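Local structure of alpha-catenin-like protein hmp-1 (Caenorhabditis elegans, 5H5M) at residues S177-T182 / T228-N233; A183-K188 / F221-L226; R113-H118 / A163-Q168. The protein binds beta-catenin and actin filaments in cadherin adhesion complexes and is required for cell migration and shape change during body morphogenesis, this chain being its M domain. All blocks are in the same frame, centred on the assembly; numbering follows the deposited sequence.

Contact 1. Residues S177-T182 / T228-N233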
loop_
_atom_site.group_PDB
_atom_site.type_symbol
_atom_site.label_atom_id
_atom_site.label_comp_id
_atom_site.label_asym_id
_atom_site.label_seq_id
_atom_site.Cartn_x
_atom_site.Cartn_y
_atom_site.Cartn_z
ATOM N N SER A 177 -11.402 10.818 -9.759
ATOM C CA SER A 177 -11.549 12.266 -9.816
ATOM C C SER A 177 -11.382 12.896 -8.434
ATOM O O SER A 177 -10.657 13.879 -8.279
ATOM C CB SER A 177 -12.904 12.644 -10.404
ATOM O OG SER A 177 -13.078 14.048 -10.386
ATOM N N VAL A 178 -12.048 12.319 -7.436
ATOM C CA VAL A 178 -11.946 12.805 -6.063
ATOM C C VAL A 178 -10.521 12.656 -5.530
ATOM O O VAL A 178 -9.981 13.574 -4.911
ATOM C CB VAL A 178 -12.925 12.064 -5.127
ATOM C CG1 VAL A 178 -12.592 12.342 -3.662
ATOM C CG2 VAL A 178 -14.361 12.459 -5.441
ATOM N N ILE A 179 -9.915 11.502 -5.787
ATOM C CA ILE A 179 -8.550 11.226 -5.351
ATOM C C ILE A 179 -7.546 12.224 -5.928
ATOM O O ILE A 179 -6.677 12.727 -5.212
ATOM C CB ILE A 179 -8.126 9.794 -5.742
ATOM C CG1 ILE A 179 -8.937 8.771 -4.941
ATOM C CG2 ILE A 179 -6.630 9.589 -5.519
ATOM C CD1 ILE A 179 -8.800 7.353 -5.432
ATOM N N GLN A 180 -7.673 12.518 -7.217
ATOM C CA GLN A 180 -6.740 13.425 -7.872
ATOM C C GLN A 180 -6.903 14.864 -7.382
ATOM O O GLN A 180 -5.911 15.560 -7.159
ATOM C CB GLN A 180 -6.900 13.355 -9.390
ATOM C CG GLN A 180 -6.333 12.072 -9.977
ATOM C CD GLN A 180 -6.576 11.936 -11.461
ATOM O OE1 GLN A 180 -7.557 12.454 -11.994
ATOM N NE2 GLN A 180 -5.682 11.226 -12.141
ATOM N N HIS A 181 -8.148 15.308 -7.212
ATOM C CA HIS A 181 -8.407 16.647 -6.688
ATOM C C HIS A 181 -7.897 16.789 -5.255
ATOM O O HIS A 181 -7.270 17.792 -4.901
ATOM C CB HIS A 181 -9.897 16.984 -6.742
ATOM C CG HIS A 181 -10.422 17.198 -8.131
ATOM N ND1 HIS A 181 -10.820 16.160 -8.946
ATOM C CD2 HIS A 181 -10.604 18.332 -8.846
ATOM C CE1 HIS A 181 -11.232 16.648 -10.103
ATOM N NE2 HIS A 181 -11.111 17.962 -10.071
ATOM N N THR A 182 -8.161 15.771 -4.441
ATOM C CA THR A 182 -7.735 15.765 -3.050
ATOM C C THR A 182 -6.213 15.757 -2.945
ATOM O O THR A 182 -5.641 16.447 -2.103
ATOM C CB THR A 182 -8.314 14.553 -2.296
ATOM O OG1 THR A 182 -9.736 14.517 -2.472
ATOM C CG2 THR A 182 -7.985 14.633 -0.811
ATOM N N THR A 228 -7.686 8.918 2.244
ATOM C CA THR A 228 -7.509 7.555 2.727
ATOM C C THR A 228 -8.754 6.729 2.441
ATOM O O THR A 228 -8.664 5.584 1.994
ATOM C CB THR A 228 -7.207 7.519 4.235
ATOM O OG1 THR A 228 -6.115 8.400 4.526
ATOM C CG2 THR A 228 -6.852 6.106 4.673
ATOM N N THR A 229 -9.917 7.323 2.686
ATOM C CA THR A 229 -11.181 6.656 2.425
ATOM C C THR A 229 -11.336 6.361 0.935
ATOM O O THR A 229 -11.703 5.252 0.546
ATOM C CB THR A 229 -12.373 7.499 2.895
ATOM O OG1 THR A 229 -12.260 7.737 4.301
ATOM C CG2 THR A 229 -13.676 6.762 2.626
ATOM N N ALA A 230 -11.048 7.358 0.105
ATOM C CA ALA A 230 -11.190 7.203 -1.339
ATOM C C ALA A 230 -10.279 6.097 -1.880
ATOM O O ALA A 230 -10.696 5.308 -2.729
ATOM C CB ALA A 230 -10.908 8.519 -2.037
ATOM N N LEU A 231 -9.049 6.033 -1.374
ATOM C CA LEU A 231 -8.086 5.009 -1.786
ATOM C C LEU A 231 -8.501 3.594 -1.388
ATOM O O LEU A 231 -8.295 2.647 -2.148
ATOM C CB LEU A 231 -6.701 5.311 -1.208
ATOM C CG LEU A 231 -5.900 6.385 -1.942
ATOM C CD1 LEU A 231 -4.594 6.641 -1.226
ATOM C CD2 LEU A 231 -5.647 5.978 -3.385
ATOM N N ASP A 232 -9.072 3.447 -0.196
ATOM C CA ASP A 232 -9.570 2.145 0.246
ATOM C C ASP A 232 -10.701 1.668 -0.664
ATOM O O ASP A 232 -10.916 0.470 -0.826
ATOM C CB ASP A 232 -10.054 2.204 1.702
ATOM C CG ASP A 232 -8.918 2.425 2.692
ATOM O OD1 ASP A 232 -7.759 2.099 2.356
ATOM O OD2 ASP A 232 -9.185 2.919 3.811
ATOM N N ASN A 233 -11.413 2.618 -1.264
ATOM C CA ASN A 233 -12.539 2.303 -2.138
ATOM C C ASN A 233 -12.131 1.834 -3.534
ATOM O O ASN A 233 -12.939 1.238 -4.244
ATOM C CB ASN A 233 -13.464 3.513 -2.258
ATOM C CG ASN A 233 -14.583 3.486 -1.240
ATOM O OD1 ASN A 233 -14.646 4.327 -0.343
ATOM N ND2 ASN A 233 -15.474 2.511 -1.372
#
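I179 and A230 meet in a small, wholly apolar helix-to-helix contact between helix 173-202 and the C-terminal part of helix 207-233. The closest touch is I179 CG1 on A230 CB, at 3.5 Å; the single methyl of alanine suits a point where the two backbones come near, the I179 and A230 CA atoms lying 6.3 Å apart. The CG1 branch of I179 is opposite its own carbonyl carbon (chi1 -68°) and then runs out extended, which carries CD1 past the alanine to L231. There I179 CD1 meets L231 CD2 at 4.0 Å, the two side chains crossing at about a right angle. The helices pack antiparallel, with 146° between the segment axes, as neighbouring helices commonly do in the helical bundles of the vinculin/alpha-catenin family. On the exposed side V178 adds a looser touch, its CG1 standing 4.5 Å from A230 CB. Within helix 173-202, the buried hydroxyl of T182 is satisfied by the backbone: T182 OG1 donates to V178 O at 2.6 Å, from the opposite face of that carbonyl to the T182 amide. Toward the interior, I179 also leans on A163 and L231 on S166, both of helix 142-166.

Contact 2. Residues A183-K188 / F221-L226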
loop_
_atom_site.group_PDB
_atom_site.type_symbol
_atom_site.label_atom_id
_atom_site.label_comp_id
_atom_site.label_asym_id
_atom_site.label_seq_id
_atom_site.Cartn_x
_atom_site.Cartn_y
_atom_site.Cartn_z
ATOM N N ALA A 183 -5.561 14.995 -3.817
ATOM C CA ALA A 183 -4.102 14.932 -3.832
ATOM C C ALA A 183 -3.493 16.292 -4.171
ATOM O O ALA A 183 -2.522 16.717 -3.541
ATOM C CB ALA A 183 -3.621 13.878 -4.815
ATOM N N ALA A 184 -4.074 16.975 -5.155
ATOM C CA ALA A 184 -3.600 18.302 -5.548
ATOM C C ALA A 184 -3.805 19.329 -4.433
ATOM O O ALA A 184 -3.002 20.251 -4.275
ATOM C CB ALA A 184 -4.299 18.761 -6.824
ATOM N N GLN A 185 -4.883 19.173 -3.669
ATOM C CA GLN A 185 -5.156 20.075 -2.553
ATOM C C GLN A 185 -4.169 19.852 -1.407
ATOM O O GLN A 185 -3.700 20.809 -0.791
ATOM C CB GLN A 185 -6.593 19.905 -2.056
ATOM C CG GLN A 185 -7.633 20.508 -2.984
ATOM C CD GLN A 185 -9.050 20.308 -2.485
ATOM O OE1 GLN A 185 -9.691 19.303 -2.788
ATOM N NE2 GLN A 185 -9.549 21.271 -1.718
ATOM N N LEU A 186 -3.852 18.591 -1.131
ATOM C CA LEU A 186 -2.870 18.257 -0.104
ATOM C C LEU A 186 -1.481 18.744 -0.500
ATOM O O LEU A 186 -0.727 19.250 0.332
ATOM C CB LEU A 186 -2.848 16.749 0.151
ATOM C CG LEU A 186 -4.020 16.213 0.976
ATOM C CD1 LEU A 186 -4.092 14.693 0.910
ATOM C CD2 LEU A 186 -3.890 16.670 2.413
ATOM N N GLU A 187 -1.154 18.589 -1.776
ATOM C CA GLU A 187 0.116 19.059 -2.317
ATOM C C GLU A 187 0.252 20.573 -2.149
ATOM O O GLU A 187 1.341 21.098 -1.904
ATOM C CB GLU A 187 0.229 18.669 -3.789
ATOM C CG GLU A 187 1.480 19.156 -4.491
ATOM C CD GLU A 187 1.529 18.704 -5.937
ATOM O OE1 GLU A 187 0.597 19.043 -6.700
ATOM O OE2 GLU A 187 2.491 17.999 -6.309
ATOM N N LYS A 188 -0.874 21.264 -2.282
ATOM C CA LYS A 188 -0.939 22.706 -2.108
ATOM C C LYS A 188 -0.836 23.099 -0.632
ATOM O O LYS A 188 -0.112 24.024 -0.265
ATOM C CB LYS A 188 -2.241 23.228 -2.713
ATOM C CG LYS A 188 -2.523 24.698 -2.508
ATOM C CD LYS A 188 -3.859 25.060 -3.140
ATOM C CE LYS A 188 -3.945 24.535 -4.569
ATOM N NZ LYS A 188 -5.322 24.641 -5.131
ATOM N N PHE A 221 -5.907 17.171 8.252
ATOM C CA PHE A 221 -6.423 15.868 8.663
ATOM C C PHE A 221 -7.769 15.540 8.014
ATOM O O PHE A 221 -8.082 14.372 7.800
ATOM C CB PHE A 221 -6.545 15.797 10.188
ATOM C CG PHE A 221 -5.247 15.505 10.885
ATOM C CD1 PHE A 221 -4.272 14.737 10.267
ATOM C CD2 PHE A 221 -4.998 15.999 12.157
ATOM C CE1 PHE A 221 -3.074 14.463 10.906
ATOM C CE2 PHE A 221 -3.803 15.729 12.801
ATOM C CZ PHE A 221 -2.840 14.960 12.174
ATOM N N ASP A 222 -8.560 16.565 7.704
ATOM C CA ASP A 222 -9.821 16.357 6.993
ATOM C C ASP A 222 -9.580 15.858 5.569
ATOM O O ASP A 222 -10.290 14.975 5.086
ATOM C CB ASP A 222 -10.649 17.644 6.954
ATOM C CG ASP A 222 -11.247 18.002 8.306
ATOM O OD1 ASP A 222 -11.243 17.145 9.215
ATOM O OD2 ASP A 222 -11.731 19.146 8.454
ATOM N N LYS A 223 -8.580 16.427 4.901
ATOM C CA LYS A 223 -8.260 16.050 3.526
ATOM C C LYS A 223 -7.604 14.675 3.454
ATOM O O LYS A 223 -7.894 13.891 2.550
ATOM C CB LYS A 223 -7.344 17.087 2.874
ATOM C CG LYS A 223 -7.931 18.481 2.755
ATOM C CD LYS A 223 -9.122 18.512 1.822
ATOM C CE LYS A 223 -9.666 19.924 1.681
ATOM N NZ LYS A 223 -10.870 19.964 0.808
ATOM N N VAL A 224 -6.715 14.387 4.403
ATOM C CA VAL A 224 -6.058 13.086 4.458
ATOM C C VAL A 224 -7.079 11.975 4.712
ATOM O O VAL A 224 -7.012 10.904 4.106
ATOM C CB VAL A 224 -4.961 13.051 5.546
ATOM C CG1 VAL A 224 -4.543 11.615 5.859
ATOM C CG2 VAL A 224 -3.761 13.879 5.112
ATOM N N ARG A 225 -8.031 12.241 5.600
ATOM C CA ARG A 225 -9.086 11.281 5.908
ATOM C C ARG A 225 -9.911 10.979 4.659
ATOM O O ARG A 225 -10.228 9.826 4.369
ATOM C CB ARG A 225 -9.980 11.815 7.029
ATOM C CG ARG A 225 -11.092 10.870 7.457
ATOM C CD ARG A 225 -11.782 11.369 8.721
ATOM N NE ARG A 225 -10.880 11.371 9.872
ATOM C CZ ARG A 225 -10.350 12.464 10.416
ATOM N NH1 ARG A 225 -10.633 13.661 9.920
ATOM N NH2 ARG A 225 -9.538 12.363 11.460
ATOM N N LEU A 226 -10.245 12.035 3.926
ATOM C CA LEU A 226 -10.950 11.921 2.659
ATOM C C LEU A 226 -10.161 11.061 1.670
ATOM O O LEU A 226 -10.707 10.158 1.042
ATOM C CB LEU A 226 -11.199 13.313 2.071
ATOM C CG LEU A 226 -11.744 13.380 0.645
ATOM C CD1 LEU A 226 -13.029 12.606 0.582
ATOM C CD2 LEU A 226 -11.981 14.816 0.212
#
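L186 reaches across from helix 173-202 to lie against K223 and V224 of helix 207-233, its CD2 methyl doing most of the touching. CG lies opposite the carbonyl carbon (chi1 -76°), and of the two methyls at its end it is CD2 that turns to the other helix, settling 3.5 Å from K223 CB. The same methyl meets V224 CG2 at 3.9 Å, the two side chains now crossing at about a right angle. Leucine and valine suit this side of the interface because both are buried and carry only apolar branches, so that nothing polar needs a partner there.

The segment axes lie 10.0 Å apart and run antiparallel (150°), two consecutive helices of the M domain joined in hairpin fashion by the short connection after residue 202.

K223 plays a double part. Its CB gives the leucine an apolar surface, but a bend at chi2 (-65°) turns the remainder of the chain, which is straight from there on, along the outer side toward Q185. The ammonium nitrogen K223 NZ ends 3.8 Å from Q185 CD. Q185 is extended beyond CG, and its amide and the lysine tip meet at the partly exposed edge of the interface, a position that suits long chains with polar ends.

Beyond the pair, V224 also packs on I159 of helix 142-166, whereas F221 faces helix 128-137 and makes a cation-pi contact with R127. On the exposed face of helix 207-233, D222 and R225, one turn apart, form a long salt bridge.

Contact 3. Residues R113-H118 / A163-Q168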
loop_
_atom_site.group_PDB
_atom_site.type_symbol
_atom_site.label_atom_id
_atom_site.label_comp_id
_atom_site.label_asym_id
_atom_site.label_seq_id
_atom_site.Cartn_x
_atom_site.Cartn_y
_atom_site.Cartn_z
ATOM N N ARG A 113 -1.087 -5.096 -6.524
ATOM C CA ARG A 113 -0.423 -5.276 -5.240
ATOM C C ARG A 113 0.847 -4.438 -5.144
ATOM O O ARG A 113 1.340 -4.171 -4.046
ATOM C CB ARG A 113 -0.117 -6.756 -5.001
ATOM C CG ARG A 113 -1.371 -7.578 -4.738
ATOM C CD ARG A 113 -1.063 -9.014 -4.352
ATOM N NE ARG A 113 -2.289 -9.754 -4.055
ATOM C CZ ARG A 113 -2.320 -10.976 -3.533
ATOM N NH1 ARG A 113 -1.189 -11.605 -3.244
ATOM N NH2 ARG A 113 -3.483 -11.569 -3.299
ATOM N N ALA A 114 1.371 -4.019 -6.294
ATOM C CA ALA A 114 2.484 -3.079 -6.311
ATOM C C ALA A 114 2.000 -1.723 -5.808
ATOM O O ALA A 114 2.707 -1.026 -5.080
ATOM C CB ALA A 114 3.077 -2.957 -7.712
ATOM N N ILE A 115 0.785 -1.356 -6.206
ATOM C CA ILE A 115 0.167 -0.124 -5.734
ATOM C C ILE A 115 -0.175 -0.247 -4.245
ATOM O O ILE A 115 0.028 0.691 -3.472
ATOM C CB ILE A 115 -1.097 0.226 -6.566
ATOM C CG1 ILE A 115 -0.746 1.209 -7.689
ATOM C CG2 ILE A 115 -2.183 0.835 -5.695
ATOM C CD1 ILE A 115 0.344 0.734 -8.634
ATOM N N VAL A 116 -0.669 -1.412 -3.843
ATOM C CA VAL A 116 -1.001 -1.645 -2.439
ATOM C C VAL A 116 0.261 -1.614 -1.572
ATOM O O VAL A 116 0.211 -1.176 -0.422
ATOM C CB VAL A 116 -1.751 -2.977 -2.252
ATOM C CG1 VAL A 116 -2.041 -3.234 -0.786
ATOM C CG2 VAL A 116 -3.048 -2.957 -3.042
ATOM N N ASP A 117 1.389 -2.053 -2.132
ATOM C CA ASP A 117 2.687 -1.903 -1.466
ATOM C C ASP A 117 2.918 -0.462 -1.028
ATOM O O ASP A 117 3.327 -0.199 0.103
ATOM C CB ASP A 117 3.838 -2.323 -2.380
ATOM C CG ASP A 117 4.085 -3.812 -2.376
ATOM O OD1 ASP A 117 4.523 -4.329 -3.422
ATOM O OD2 ASP A 117 3.854 -4.467 -1.337
ATOM N N HIS A 118 2.663 0.460 -1.951
ATOM C CA HIS A 118 2.852 1.880 -1.705
ATOM C C HIS A 118 1.836 2.412 -0.699
ATOM O O HIS A 118 2.191 3.168 0.204
ATOM C CB HIS A 118 2.764 2.657 -3.022
ATOM C CG HIS A 118 3.912 2.401 -3.953
ATOM N ND1 HIS A 118 4.040 1.230 -4.669
ATOM C CD2 HIS A 118 4.985 3.158 -4.272
ATOM C CE1 HIS A 118 5.146 1.280 -5.393
ATOM N NE2 HIS A 118 5.738 2.438 -5.171
ATOM N N ALA A 163 -1.031 8.366 -4.074
ATOM C CA ALA A 163 -2.416 8.586 -4.481
ATOM C C ALA A 163 -2.547 8.648 -6.002
ATOM O O ALA A 163 -3.445 8.037 -6.583
ATOM C CB ALA A 163 -2.962 9.863 -3.855
ATOM N N ARG A 164 -1.648 9.388 -6.641
ATOM C CA ARG A 164 -1.681 9.537 -8.092
ATOM C C ARG A 164 -1.289 8.244 -8.800
ATOM O O ARG A 164 -1.811 7.936 -9.871
ATOM C CB ARG A 164 -0.770 10.686 -8.532
ATOM C CG ARG A 164 -1.323 12.058 -8.164
ATOM C CD ARG A 164 -0.281 13.162 -8.311
ATOM N NE ARG A 164 -0.876 14.480 -8.111
ATOM C CZ ARG A 164 -0.195 15.571 -7.774
ATOM N NH1 ARG A 164 1.116 15.511 -7.590
ATOM N NH2 ARG A 164 -0.830 16.724 -7.614
ATOM N N LEU A 165 -0.377 7.490 -8.193
ATOM C CA LEU A 165 0.058 6.212 -8.749
ATOM C C LEU A 165 -1.093 5.208 -8.735
ATOM O O LEU A 165 -1.240 4.399 -9.652
ATOM C CB LEU A 165 1.260 5.665 -7.968
ATOM C CG LEU A 165 1.878 4.327 -8.395
ATOM C CD1 LEU A 165 2.743 4.502 -9.627
ATOM C CD2 LEU A 165 2.689 3.705 -7.258
ATOM N N SER A 166 -1.917 5.278 -7.694
ATOM C CA SER A 166 -3.047 4.365 -7.529
ATOM C C SER A 166 -4.098 4.508 -8.632
ATOM O O SER A 166 -4.733 3.529 -9.028
ATOM C CB SER A 166 -3.707 4.589 -6.169
ATOM O OG SER A 166 -2.790 4.356 -5.115
ATOM N N CYS A 167 -4.274 5.729 -9.121
ATOM C CA CYS A 167 -5.333 6.034 -10.076
ATOM C C CYS A 167 -5.190 5.274 -11.397
ATOM O O CYS A 167 -6.180 5.026 -12.084
ATOM C CB CYS A 167 -5.374 7.540 -10.338
ATOM S SG CYS A 167 -5.906 8.502 -8.894
ATOM N N GLN A 168 -3.963 4.894 -11.739
ATOM C CA GLN A 168 -3.696 4.177 -12.983
ATOM C C GLN A 168 -4.380 2.813 -13.032
ATOM O O GLN A 168 -4.644 2.285 -14.110
ATOM C CB GLN A 168 -2.191 3.977 -13.181
ATOM C CG GLN A 168 -1.338 5.191 -12.891
ATOM C CD GLN A 168 0.128 4.931 -13.174
ATOM O OE1 GLN A 168 0.480 3.946 -13.826
ATOM N NE2 GLN A 168 0.995 5.810 -12.682
#
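L165 sets one methyl squarely over the imidazole of H118, a CH-pi contact joining helix 142-166, near its C-terminal end, to helix 92-122. L165 CD2 lies 3.7 Å from the centroid of the H118 ring and only 5° off its normal, nearly equidistant from all five ring atoms. A first torsion near 180° turns the leucine fork toward the ring, and the next one puts CD2 over its centre.

The other apolar contacts belong to I115, one turn earlier on the same helix. I115 CD1 packs on L165 CG at 3.9 Å, the two side chains meeting at a slant, while CG1 rests near the backbone of L165 and S166. Its second branch, I115 CG2, lies 3.6 Å from S166 OG. A branched residue is apt here, for it covers two partners at once. Both helices belong to the M domain, built of helical bundles as in the vinculin/alpha-catenin family.

The hydrogen bonds stay within each helix or lead outside the contact. H118 ND1 donates to A114 O at 2.7 Å, the acceptor lying in the ring plane, and H118 NE2 is hydrogen-bonded to S53 OG. Held at both nitrogens, the buried ring is fixed in rotation and offers its face to the leucine. An alanine here would take away that face and is likely to leave the L165 methyl without its mate and S53 without its imidazole partner. S166 suits the interior because its hydroxyl is hydrogen-bonded to V162 O.

Around this centre the helices crowd in: D117 forms a salt bridge with R58 of helix 56-80 and a hydrogen bond with H247 of helix 237-260, R113 pairs with D239 of that same helix, and on the far side A163 and C167 pack against helix 173-202.

How the contacts relate
Contacts 1 and 2 join the same two helices, 173-202 and 207-233, at successive levels, contact 2 being nested within the loop that contact 1 closes; T182 of the one touches K223 and L226 of the other. Both are partly buried, but contact 1 is purely aliphatic, whereas contact 2 adds polar chain ends at its partly exposed side. Contact 3 is the buried one, nearest the centre of the chain, and the only one with an aromatic ring in the contact between its two segments, held there by hydrogen bonds. It meets the others through segment 163-168: I179 of contact 1 lies on C167, while the E187-R164 salt bridge ties contact 2 to it.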